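Long-range contacts in light Chain (Clostridium botulinum, PDB 6BVD), which acts as the zinc endopeptidase of a botulinum neurotoxin and, as in related toxins, probably cleaves a neuronal SNARE protein: residues A[200-205]-A[217-222]; A[375-380]-A[426-431]; A[121-126]-A[185-190]; A[117-122]-A[295-300]. One frame throughout, in Å; residues are numbered along the deposited sequence.

Contact 1 (A[200-205]-A[217-222]); sequences EYATAF and LFIKDP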
# COMPACT_ATOMS: atom_id res chain seq x y z
N GLU A 200 6.41 -17.19 3.41
CA GLU A 200 7.08 -16.98 4.68
C GLU A 200 8.40 -17.74 4.89
O GLU A 200 9.04 -17.55 5.91
CB GLU A 200 6.14 -17.35 5.83
CG GLU A 200 4.89 -16.47 5.89
CD GLU A 200 4.09 -16.72 7.14
OE1 GLU A 200 3.42 -17.77 7.24
OE2 GLU A 200 4.14 -15.88 8.05
N TYR A 201 8.77 -18.61 3.96
CA TYR A 201 10.03 -19.38 4.07
C TYR A 201 10.89 -19.10 2.85
O TYR A 201 10.43 -19.24 1.72
CB TYR A 201 9.74 -20.88 4.25
CG TYR A 201 9.07 -21.18 5.59
CD1 TYR A 201 9.83 -21.48 6.72
CD2 TYR A 201 7.69 -21.09 5.73
CE1 TYR A 201 9.24 -21.72 7.95
CE2 TYR A 201 7.08 -21.32 6.96
CZ TYR A 201 7.86 -21.64 8.06
OH TYR A 201 7.23 -21.87 9.26
N ALA A 202 12.12 -18.66 3.07
CA ALA A 202 12.93 -18.09 2.01
C ALA A 202 14.38 -18.51 2.16
O ALA A 202 14.79 -18.94 3.23
CB ALA A 202 12.83 -16.59 2.04
N THR A 203 15.14 -18.38 1.09
CA THR A 203 16.57 -18.59 1.17
C THR A 203 17.25 -17.25 0.91
O THR A 203 16.61 -16.30 0.45
CB THR A 203 17.06 -19.66 0.18
OG1 THR A 203 16.66 -19.32 -1.16
CG2 THR A 203 16.49 -21.03 0.54
N ALA A 204 18.54 -17.19 1.21
CA ALA A 204 19.39 -16.03 0.95
C ALA A 204 20.44 -16.38 -0.11
O ALA A 204 20.67 -17.57 -0.38
CB ALA A 204 20.07 -15.57 2.23
N PHE A 205 21.06 -15.36 -0.70
CA PHE A 205 22.14 -15.60 -1.66
C PHE A 205 23.37 -14.80 -1.23
O PHE A 205 23.25 -13.92 -0.39
CB PHE A 205 21.69 -15.20 -3.07
CG PHE A 205 21.22 -13.77 -3.19
CD1 PHE A 205 22.11 -12.75 -3.52
CD2 PHE A 205 19.90 -13.45 -2.95
CE1 PHE A 205 21.67 -11.43 -3.62
CE2 PHE A 205 19.46 -12.12 -3.03
CZ PHE A 205 20.34 -11.13 -3.38
N LEU A 217 25.36 -11.98 3.02
CA LEU A 217 24.15 -12.69 2.61
C LEU A 217 22.97 -11.71 2.48
O LEU A 217 22.85 -10.77 3.27
CB LEU A 217 23.79 -13.79 3.61
CG LEU A 217 24.69 -15.03 3.59
CD1 LEU A 217 24.21 -16.07 4.62
CD2 LEU A 217 24.74 -15.64 2.19
N PHE A 218 22.13 -11.93 1.48
CA PHE A 218 20.95 -11.10 1.23
C PHE A 218 19.70 -11.97 1.16
O PHE A 218 19.67 -12.97 0.46
CB PHE A 218 21.13 -10.30 -0.06
CG PHE A 218 22.20 -9.24 0.02
CD1 PHE A 218 23.53 -9.59 -0.20
CD2 PHE A 218 21.89 -7.91 0.29
CE1 PHE A 218 24.56 -8.62 -0.13
CE2 PHE A 218 22.90 -6.93 0.34
CZ PHE A 218 24.25 -7.29 0.14
N ILE A 219 18.66 -11.62 1.93
CA ILE A 219 17.43 -12.40 1.89
C ILE A 219 16.64 -12.02 0.62
O ILE A 219 16.69 -10.87 0.14
CB ILE A 219 16.58 -12.20 3.18
CG1 ILE A 219 15.48 -13.27 3.31
CG2 ILE A 219 16.02 -10.80 3.26
CD1 ILE A 219 16.02 -14.67 3.62
N LYS A 220 15.94 -12.99 0.06
CA LYS A 220 15.19 -12.78 -1.16
C LYS A 220 13.85 -12.13 -0.84
O LYS A 220 13.24 -12.44 0.18
CB LYS A 220 15.00 -14.13 -1.90
CG LYS A 220 16.36 -14.70 -2.42
CD LYS A 220 16.26 -16.18 -2.76
CE LYS A 220 17.67 -16.64 -3.17
NZ LYS A 220 17.77 -18.11 -3.24
N ASP A 221 13.41 -11.22 -1.70
CA ASP A 221 12.10 -10.54 -1.58
C ASP A 221 11.01 -11.51 -2.06
O ASP A 221 11.02 -11.91 -3.19
CB ASP A 221 12.10 -9.26 -2.40
CG ASP A 221 10.82 -8.42 -2.22
OD1 ASP A 221 9.72 -9.03 -2.19
OD2 ASP A 221 10.92 -7.18 -2.10
N PRO A 222 10.07 -11.90 -1.17
CA PRO A 222 9.00 -12.84 -1.60
C PRO A 222 8.21 -12.39 -2.82
O PRO A 222 7.73 -13.26 -3.53
CB PRO A 222 8.08 -12.91 -0.36
CG PRO A 222 8.99 -12.68 0.79
CD PRO A 222 9.99 -11.61 0.27

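Contact 2 (A[375-380]-A[426-431]); sequences PFYLPN and VVRLCS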
# COMPACT_ATOMS: atom_id res chain seq x y z
N PRO A 375 17.63 -22.44 5.38
CA PRO A 375 16.62 -21.44 5.05
C PRO A 375 16.16 -20.58 6.23
O PRO A 375 16.52 -20.84 7.38
CB PRO A 375 15.46 -22.29 4.51
CG PRO A 375 15.50 -23.50 5.34
CD PRO A 375 17.01 -23.78 5.56
N PHE A 376 15.34 -19.57 5.91
CA PHE A 376 14.87 -18.58 6.86
C PHE A 376 13.35 -18.49 6.96
O PHE A 376 12.65 -18.66 5.98
CB PHE A 376 15.41 -17.19 6.49
CG PHE A 376 16.92 -17.11 6.51
CD1 PHE A 376 17.59 -16.82 7.68
CD2 PHE A 376 17.65 -17.32 5.36
CE1 PHE A 376 19.01 -16.77 7.73
CE2 PHE A 376 19.07 -17.27 5.40
CZ PHE A 376 19.73 -16.99 6.58
N TYR A 377 12.86 -18.22 8.17
CA TYR A 377 11.47 -17.82 8.35
C TYR A 377 11.39 -16.29 8.35
O TYR A 377 12.26 -15.63 8.94
CB TYR A 377 10.95 -18.39 9.65
CG TYR A 377 9.54 -18.03 10.04
CD1 TYR A 377 8.46 -18.35 9.22
CD2 TYR A 377 9.28 -17.43 11.27
CE1 TYR A 377 7.16 -18.05 9.61
CE2 TYR A 377 7.98 -17.11 11.65
CZ TYR A 377 6.93 -17.43 10.82
OH TYR A 377 5.65 -17.12 11.20
N LEU A 378 10.39 -15.73 7.66
CA LEU A 378 10.15 -14.29 7.61
C LEU A 378 8.89 -13.95 8.40
O LEU A 378 7.80 -13.95 7.83
CB LEU A 378 9.97 -13.82 6.17
CG LEU A 378 10.98 -14.34 5.16
CD1 LEU A 378 10.71 -13.83 3.78
CD2 LEU A 378 12.38 -13.97 5.61
N PRO A 379 9.03 -13.67 9.70
CA PRO A 379 7.89 -13.54 10.63
C PRO A 379 7.01 -12.29 10.47
O PRO A 379 5.86 -12.34 10.94
CB PRO A 379 8.58 -13.51 11.99
CG PRO A 379 9.93 -12.92 11.71
CD PRO A 379 10.32 -13.48 10.38
N ASN A 380 7.51 -11.23 9.82
CA ASN A 380 6.80 -9.96 9.82
C ASN A 380 6.59 -9.28 8.48
O ASN A 380 6.77 -8.06 8.37
CB ASN A 380 7.51 -8.97 10.75
CG ASN A 380 7.64 -9.50 12.16
OD1 ASN A 380 8.75 -9.72 12.66
ND2 ASN A 380 6.50 -9.74 12.80
N VAL A 426 13.47 -9.28 10.77
CA VAL A 426 13.42 -9.50 9.33
C VAL A 426 13.41 -10.99 9.00
O VAL A 426 12.55 -11.44 8.25
CB VAL A 426 14.61 -8.85 8.61
CG1 VAL A 426 14.47 -9.04 7.11
CG2 VAL A 426 14.72 -7.35 8.95
N VAL A 427 14.38 -11.72 9.55
CA VAL A 427 14.56 -13.16 9.34
C VAL A 427 14.83 -13.95 10.62
O VAL A 427 15.41 -13.42 11.57
CB VAL A 427 15.74 -13.43 8.37
CG1 VAL A 427 15.47 -12.84 7.02
CG2 VAL A 427 17.08 -12.89 8.95
N ARG A 428 14.42 -15.22 10.64
CA ARG A 428 14.86 -16.18 11.66
C ARG A 428 15.45 -17.41 10.99
O ARG A 428 14.80 -18.04 10.16
CB ARG A 428 13.72 -16.62 12.58
CG ARG A 428 13.16 -15.54 13.46
CD ARG A 428 12.06 -16.11 14.33
NE ARG A 428 11.17 -15.07 14.84
CZ ARG A 428 9.90 -15.29 15.15
NH1 ARG A 428 9.38 -16.50 14.99
NH2 ARG A 428 9.13 -14.30 15.61
N LEU A 429 16.68 -17.76 11.35
CA LEU A 429 17.30 -18.96 10.78
C LEU A 429 16.54 -20.20 11.27
O LEU A 429 16.28 -20.32 12.46
CB LEU A 429 18.80 -19.02 11.16
CG LEU A 429 19.59 -20.23 10.67
CD1 LEU A 429 19.59 -20.30 9.16
CD2 LEU A 429 21.04 -20.18 11.19
N CYS A 430 16.15 -21.07 10.35
CA CYS A 430 15.39 -22.28 10.69
C CYS A 430 16.29 -23.35 11.27
O CYS A 430 17.48 -23.37 10.98
CB CYS A 430 14.70 -22.84 9.45
SG CYS A 430 13.41 -21.82 8.78
N SER A 431 15.72 -24.23 12.09
CA SER A 431 16.48 -25.35 12.67
C SER A 431 17.17 -26.20 11.61
O SER A 431 16.56 -27.10 11.02
CB SER A 431 15.55 -26.23 13.51
OG SER A 431 14.78 -27.08 12.67
O HOH W 1 10.00 -10.62 8.72

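Contact 3 (A[121-126]-A[185-190]); sequences GNSYTQ and YKDGFG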
# COMPACT_ATOMS: atom_id res chain seq x y z
N GLY A 121 -9.46 -26.35 -26.24
CA GLY A 121 -9.27 -27.57 -26.99
C GLY A 121 -7.83 -28.01 -26.84
O GLY A 121 -7.00 -27.22 -26.33
N ASN A 122 -7.55 -29.24 -27.23
CA ASN A 122 -6.18 -29.74 -27.17
C ASN A 122 -5.96 -30.85 -28.20
O ASN A 122 -6.81 -31.07 -29.08
CB ASN A 122 -5.85 -30.21 -25.76
CG ASN A 122 -6.80 -31.32 -25.26
OD1 ASN A 122 -6.78 -32.42 -25.76
ND2 ASN A 122 -7.58 -31.02 -24.22
N SER A 123 -4.82 -31.55 -28.13
CA SER A 123 -4.52 -32.53 -29.17
C SER A 123 -5.59 -33.60 -29.33
O SER A 123 -5.82 -34.05 -30.44
CB SER A 123 -3.17 -33.20 -28.90
OG SER A 123 -2.17 -32.23 -29.10
N TYR A 124 -6.27 -33.95 -28.25
CA TYR A 124 -7.25 -35.04 -28.24
C TYR A 124 -8.70 -34.58 -28.13
O TYR A 124 -9.53 -35.32 -27.61
CB TYR A 124 -6.94 -35.96 -27.07
CG TYR A 124 -5.60 -36.64 -27.24
CD1 TYR A 124 -5.15 -37.06 -28.50
CD2 TYR A 124 -4.76 -36.82 -26.17
CE1 TYR A 124 -3.89 -37.69 -28.66
CE2 TYR A 124 -3.49 -37.44 -26.33
CZ TYR A 124 -3.08 -37.86 -27.57
OH TYR A 124 -1.82 -38.46 -27.71
N THR A 125 -9.00 -33.37 -28.63
CA THR A 125 -10.40 -32.92 -28.75
C THR A 125 -10.68 -32.57 -30.22
O THR A 125 -9.74 -32.41 -31.00
CB THR A 125 -10.73 -31.70 -27.82
OG1 THR A 125 -9.93 -30.56 -28.18
CG2 THR A 125 -10.49 -32.03 -26.35
N GLN A 126 -11.95 -32.54 -30.62
CA GLN A 126 -12.32 -32.23 -32.00
C GLN A 126 -11.93 -30.82 -32.44
O GLN A 126 -12.25 -29.84 -31.75
CB GLN A 126 -13.84 -32.40 -32.20
CG GLN A 126 -14.32 -33.81 -32.02
CD GLN A 126 -14.59 -34.15 -30.56
OE1 GLN A 126 -14.42 -33.31 -29.66
NE2 GLN A 126 -15.01 -35.40 -30.32
N TYR A 185 -0.65 -27.50 -21.94
CA TYR A 185 0.22 -26.42 -21.54
C TYR A 185 1.66 -26.51 -22.11
O TYR A 185 2.46 -25.55 -21.90
CB TYR A 185 0.27 -26.34 -20.01
CG TYR A 185 0.77 -27.62 -19.37
CD1 TYR A 185 2.12 -27.76 -19.04
CD2 TYR A 185 -0.09 -28.69 -19.13
CE1 TYR A 185 2.59 -28.90 -18.46
CE2 TYR A 185 0.37 -29.82 -18.54
CZ TYR A 185 1.71 -29.93 -18.21
OH TYR A 185 2.18 -31.09 -17.65
N LYS A 186 1.99 -27.63 -22.77
CA LYS A 186 3.29 -27.85 -23.45
C LYS A 186 3.14 -27.82 -24.97
O LYS A 186 4.14 -27.81 -25.71
CB LYS A 186 3.91 -29.18 -23.05
CG LYS A 186 4.14 -29.33 -21.55
CD LYS A 186 4.67 -30.73 -21.15
CE LYS A 186 6.17 -30.86 -21.34
NZ LYS A 186 6.65 -32.17 -20.81
N ASP A 187 1.90 -27.73 -25.44
CA ASP A 187 1.63 -27.88 -26.86
C ASP A 187 1.00 -26.64 -27.54
O ASP A 187 0.33 -26.80 -28.54
CB ASP A 187 0.68 -29.08 -27.10
CG ASP A 187 1.28 -30.41 -26.69
OD1 ASP A 187 2.53 -30.57 -26.70
OD2 ASP A 187 0.48 -31.31 -26.35
N GLY A 188 1.22 -25.43 -27.00
CA GLY A 188 0.66 -24.21 -27.58
C GLY A 188 -0.74 -23.80 -27.09
O GLY A 188 -1.08 -22.64 -27.16
N PHE A 189 -1.56 -24.76 -26.67
CA PHE A 189 -2.92 -24.49 -26.17
C PHE A 189 -2.99 -23.81 -24.81
O PHE A 189 -3.78 -22.86 -24.58
CB PHE A 189 -3.72 -25.82 -26.10
CG PHE A 189 -3.75 -26.57 -27.40
CD1 PHE A 189 -4.60 -26.16 -28.41
CD2 PHE A 189 -2.92 -27.69 -27.61
CE1 PHE A 189 -4.65 -26.86 -29.60
CE2 PHE A 189 -2.97 -28.39 -28.80
CZ PHE A 189 -3.82 -27.98 -29.79
N GLY A 190 -2.15 -24.27 -23.89
CA GLY A 190 -2.14 -23.78 -22.53
C GLY A 190 -3.12 -24.58 -21.69
O GLY A 190 -3.90 -25.39 -22.22
O HOH W 2 -2.40 -31.31 -26.14

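Contact 4 (A[117-122]-A[295-300]); sequences IPYLGN and KRIASR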
# COMPACT_ATOMS: atom_id res chain seq x y z
N ILE A 117 -5.84 -16.53 -21.54
CA ILE A 117 -6.66 -17.71 -21.23
C ILE A 117 -6.29 -18.95 -22.10
O ILE A 117 -5.90 -18.84 -23.26
CB ILE A 117 -8.13 -17.37 -21.41
CG1 ILE A 117 -8.41 -17.15 -22.89
CG2 ILE A 117 -8.53 -16.10 -20.56
CD1 ILE A 117 -9.91 -17.20 -23.20
N PRO A 118 -6.41 -20.16 -21.55
CA PRO A 118 -6.11 -21.35 -22.37
C PRO A 118 -7.01 -21.51 -23.61
O PRO A 118 -8.15 -21.06 -23.59
CB PRO A 118 -6.35 -22.50 -21.40
CG PRO A 118 -6.16 -21.92 -20.08
CD PRO A 118 -6.68 -20.51 -20.15
N TYR A 119 -6.49 -22.10 -24.69
CA TYR A 119 -7.31 -22.44 -25.85
C TYR A 119 -8.34 -23.48 -25.42
O TYR A 119 -8.01 -24.36 -24.64
CB TYR A 119 -6.47 -22.98 -27.01
CG TYR A 119 -7.27 -23.21 -28.29
CD1 TYR A 119 -7.50 -22.17 -29.17
CD2 TYR A 119 -7.89 -24.44 -28.55
CE1 TYR A 119 -8.24 -22.36 -30.33
CE2 TYR A 119 -8.65 -24.62 -29.69
CZ TYR A 119 -8.83 -23.57 -30.58
OH TYR A 119 -9.56 -23.74 -31.74
N LEU A 120 -9.57 -23.35 -25.93
CA LEU A 120 -10.66 -24.31 -25.62
C LEU A 120 -10.52 -25.58 -26.50
O LEU A 120 -11.30 -25.84 -27.43
CB LEU A 120 -12.05 -23.65 -25.79
CG LEU A 120 -12.31 -22.46 -24.84
CD1 LEU A 120 -13.73 -21.81 -25.07
CD2 LEU A 120 -12.13 -22.79 -23.35
N GLY A 121 -9.46 -26.35 -26.24
CA GLY A 121 -9.27 -27.57 -26.99
C GLY A 121 -7.83 -28.01 -26.84
O GLY A 121 -7.00 -27.22 -26.33
N ASN A 122 -7.55 -29.24 -27.23
CA ASN A 122 -6.18 -29.74 -27.17
C ASN A 122 -5.96 -30.85 -28.20
O ASN A 122 -6.81 -31.07 -29.08
CB ASN A 122 -5.85 -30.21 -25.76
CG ASN A 122 -6.80 -31.32 -25.26
OD1 ASN A 122 -6.78 -32.42 -25.76
ND2 ASN A 122 -7.58 -31.02 -24.22
N LYS A 295 1.06 -22.52 -35.55
CA LYS A 295 0.51 -22.75 -36.90
C LYS A 295 -0.64 -23.77 -36.87
O LYS A 295 -1.64 -23.63 -37.61
CB LYS A 295 1.58 -23.23 -37.87
CG LYS A 295 2.49 -22.12 -38.43
CD LYS A 295 3.61 -22.71 -39.31
CE LYS A 295 4.53 -21.60 -39.85
NZ LYS A 295 5.70 -22.11 -40.60
N ARG A 296 -0.47 -24.82 -36.07
CA ARG A 296 -1.54 -25.80 -35.92
C ARG A 296 -2.77 -25.17 -35.27
O ARG A 296 -3.89 -25.49 -35.67
CB ARG A 296 -1.09 -26.99 -35.09
CG ARG A 296 -0.03 -27.83 -35.78
CD ARG A 296 0.37 -29.04 -34.95
NE ARG A 296 1.45 -29.82 -35.56
CZ ARG A 296 2.05 -30.86 -34.98
NH1 ARG A 296 1.68 -31.28 -33.77
NH2 ARG A 296 3.02 -31.50 -35.61
N ILE A 297 -2.58 -24.28 -34.30
CA ILE A 297 -3.74 -23.65 -33.64
C ILE A 297 -4.47 -22.71 -34.60
O ILE A 297 -5.69 -22.70 -34.62
CB ILE A 297 -3.34 -22.95 -32.34
CG1 ILE A 297 -2.94 -24.02 -31.32
CG2 ILE A 297 -4.44 -22.01 -31.75
CD1 ILE A 297 -2.35 -23.47 -30.05
N ALA A 298 -3.74 -22.00 -35.47
CA ALA A 298 -4.37 -21.14 -36.47
C ALA A 298 -5.26 -21.94 -37.41
O ALA A 298 -6.37 -21.51 -37.76
CB ALA A 298 -3.32 -20.35 -37.28
N SER A 299 -4.74 -23.09 -37.84
CA SER A 299 -5.44 -24.01 -38.73
C SER A 299 -6.72 -24.57 -38.10
O SER A 299 -7.76 -24.71 -38.76
CB SER A 299 -4.50 -25.15 -39.13
OG SER A 299 -5.07 -25.97 -40.12
N ARG A 300 -6.63 -24.92 -36.83
CA ARG A 300 -7.73 -25.47 -36.08
C ARG A 300 -8.81 -24.40 -35.81
O ARG A 300 -10.00 -24.68 -35.83
CB ARG A 300 -7.20 -26.09 -34.78
CG ARG A 300 -8.26 -26.55 -33.83
CD ARG A 300 -7.71 -26.73 -32.45
NE ARG A 300 -7.03 -28.00 -32.31
CZ ARG A 300 -7.52 -29.06 -31.67
NH1 ARG A 300 -8.72 -29.03 -31.10
NH2 ARG A 300 -6.79 -30.15 -31.61
O HOH W 3 -10.61 -26.31 -31.76

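Contact 1 (A[200-205]-A[217-222])
K220 starts with CG beside its backbone N (chi1 -67°) and runs out extended, lying alongside T203 until NZ meets the threonine OG1. F205 takes the other course: its CG sits between backbone N and carbonyl carbon (chi1 57°), which brings the ring back across the neighbouring strand. F218 CB packs over one face of that ring, a CH-pi contact with 3.9 Å from F218 CB to the F205 centroid. K220 CG touches the same ring at its edge, 3.8 Å from F205 CD2. The F205 and F218 ring planes are only 19° apart, yet offset enough that little of one ring lies over the other.

All this rides on the antiparallel hairpin of strands 201-208 and 215-219. F205 and F218 form a hydrogen-bonded pair, with F205 N to F218 O and F218 N to F205 O both 3.0 Å. On the other face A204 pairs with I219, and I219 CD1 reaches A202 CB at 4.0 Å; F376 and I407 cover this side. Past the strand end, K220 N makes a weak bond to T203 O.

K220 is buried, and its NZ donates to T203 OG1 at 2.7 Å. Its charge would therefore lean on a neutral hydroxyl here, with N372 OD1 also close by.

Contact 2 (A[375-380]-A[426-431])
F376 and Y377 pair with L429 and R428 in antiparallel fashion, where the short strand 428-429 forms one edge of the five-stranded antiparallel sheet, beside strand 373-377.

The backbone bonds come first. Y377 and R428 are the hydrogen-bonded pair, with Y377 N to R428 O and R428 N to Y377 O both at 2.8 Å. C430 N extends the pairing to P375 O at 3.0 Å, with the proline entered through a cis peptide. F376 and L429 make the intervening non-hydrogen-bonded pair.

Apolar contacts gather on the F376 side. The ring has V427 CB at 3.9 Å from its CD1, and L429 CD1 comes in at CE1. L378 lies beside V427, its CD2 3.6 Å from V427 CG1. I219 and I407 of the same sheet pack against this side and tie the edge strand to the body of the sheet.

On the opposite face Y377 and R428 pack together. Y377 CG is anti to its backbone N (chi1 177°), and its ring runs side by side with the R428 chain. The guanidinium NH1 comes to the ring edge, the two planes 53° apart, while P379 CB lies over one guanidinium face, toward its rim. At the far end a water bridges the segments, accepting from N380 N at 2.8 Å and donating to V426 O at 2.7 Å.

Contact 3 (A[121-126]-A[185-190])
F189 lays the face of its ring against the backbone of N122. The CA of N122 stands directly over the ring centre, 3.7 Å from the F189 centroid and only 6° off the normal, a nearly ideal CH-pi contact. The phenylalanine CG sits anti to its own carbonyl carbon (chi1 -55°), which swings the ring out toward the 121-126 loop. G121 O approaches the same ring obliquely, 3.3 Å from F189 CD1, and S123 N comes near CE2 in a similar slanting way.

The N122 side chain leads away from F189, and its OD1 accepts from Y124 N at 3.0 Å, an Asx turn. The backbone N122 N donates to T125 OG1 at 2.9 Å. Together with the T125 N to N122 O bond, these hold residues 122-125 in a type I beta turn, so the backbone offered to the phenylalanine is firmly shaped. At the rim, D187 OD2 and S123 OG stand 3.9 Å apart, and a water joins the residues, accepting from S123 N at 3.1 Å and donating to D187 OD2 at 2.9 Å.

G121, G188 and G190 all have positive phi, and their backbone angles suit glycine. The contact brings the loop between helix 104-115 and strand 129-130 up to the loop between strands 168-171 and 193-196. I297 and R300 of helix 280-301 also pack on F189, and G188 is tied by backbone bonding to G239, just past helix 222-237.

Contact 4 (A[117-122]-A[295-300])
Y119 and R300 carry this loop-on-helix contact, in which residues 117-122, bent by an inverse gamma turn centred on L120, lie against helix 280-301. In the first shell, the Y119 ring meets the arginine's methylenes: R300 CD is 3.6 Å from Y119 CE2 and equally close to OH, approaching obliquely. One turn earlier on the helix, I297 slides past the tyrosine in the opposite direction, its CG2 4.0 Å from Y119 CD1.

The polar end of R300 reaches farther along the loop. Its chain bends at chi3 (-81°), which turns the guanidinium almost upright to the tyrosine ring, the two planes 79° apart. N122 CA lies over one face of the group, and NH2 donates to N122 O at 2.7 Å; the N-H points well off that oxygen (117°), so the bond is weak despite its short length.

What positions these groups lies just behind. Y119 CG is anti to its backbone N, which drives the ring toward the helix, while the residue's backbone is bonded to F189. Y320 of helix 313-323 meets the Y119 ring and also binds P118 O through its hydroxyl, fixing the start of the loop. L120 points away from helix 280-301 and packs on F316 and Y320. Between the two main side chains sits a water in the plane of both flat groups, 2.8 Å from Y119 OH and held weakly by R300 NH1 at 3.4 Å.

From the N terminus, the loop after helix 104-115 starts both contact 4 and contact 3, which share G121 and N122. Contact 3 closes first, at 185-190, and contact 1 then closes the short hairpin 201-219; both loops lie within the long one that contact 4 closes at 295-300, which also holds the zinc ligands H228, H232 and E266. Contact 2 follows in series, and none of the loops cross. Contacts 3 and 4 touch, bringing two loops and helix 280-301 together. About 37 Å from contact 3, centre to centre, contact 1 abuts contact 2 across strands 201-208 and 373-377, and contact 2 adds the C-terminal strand to the sheet's edge.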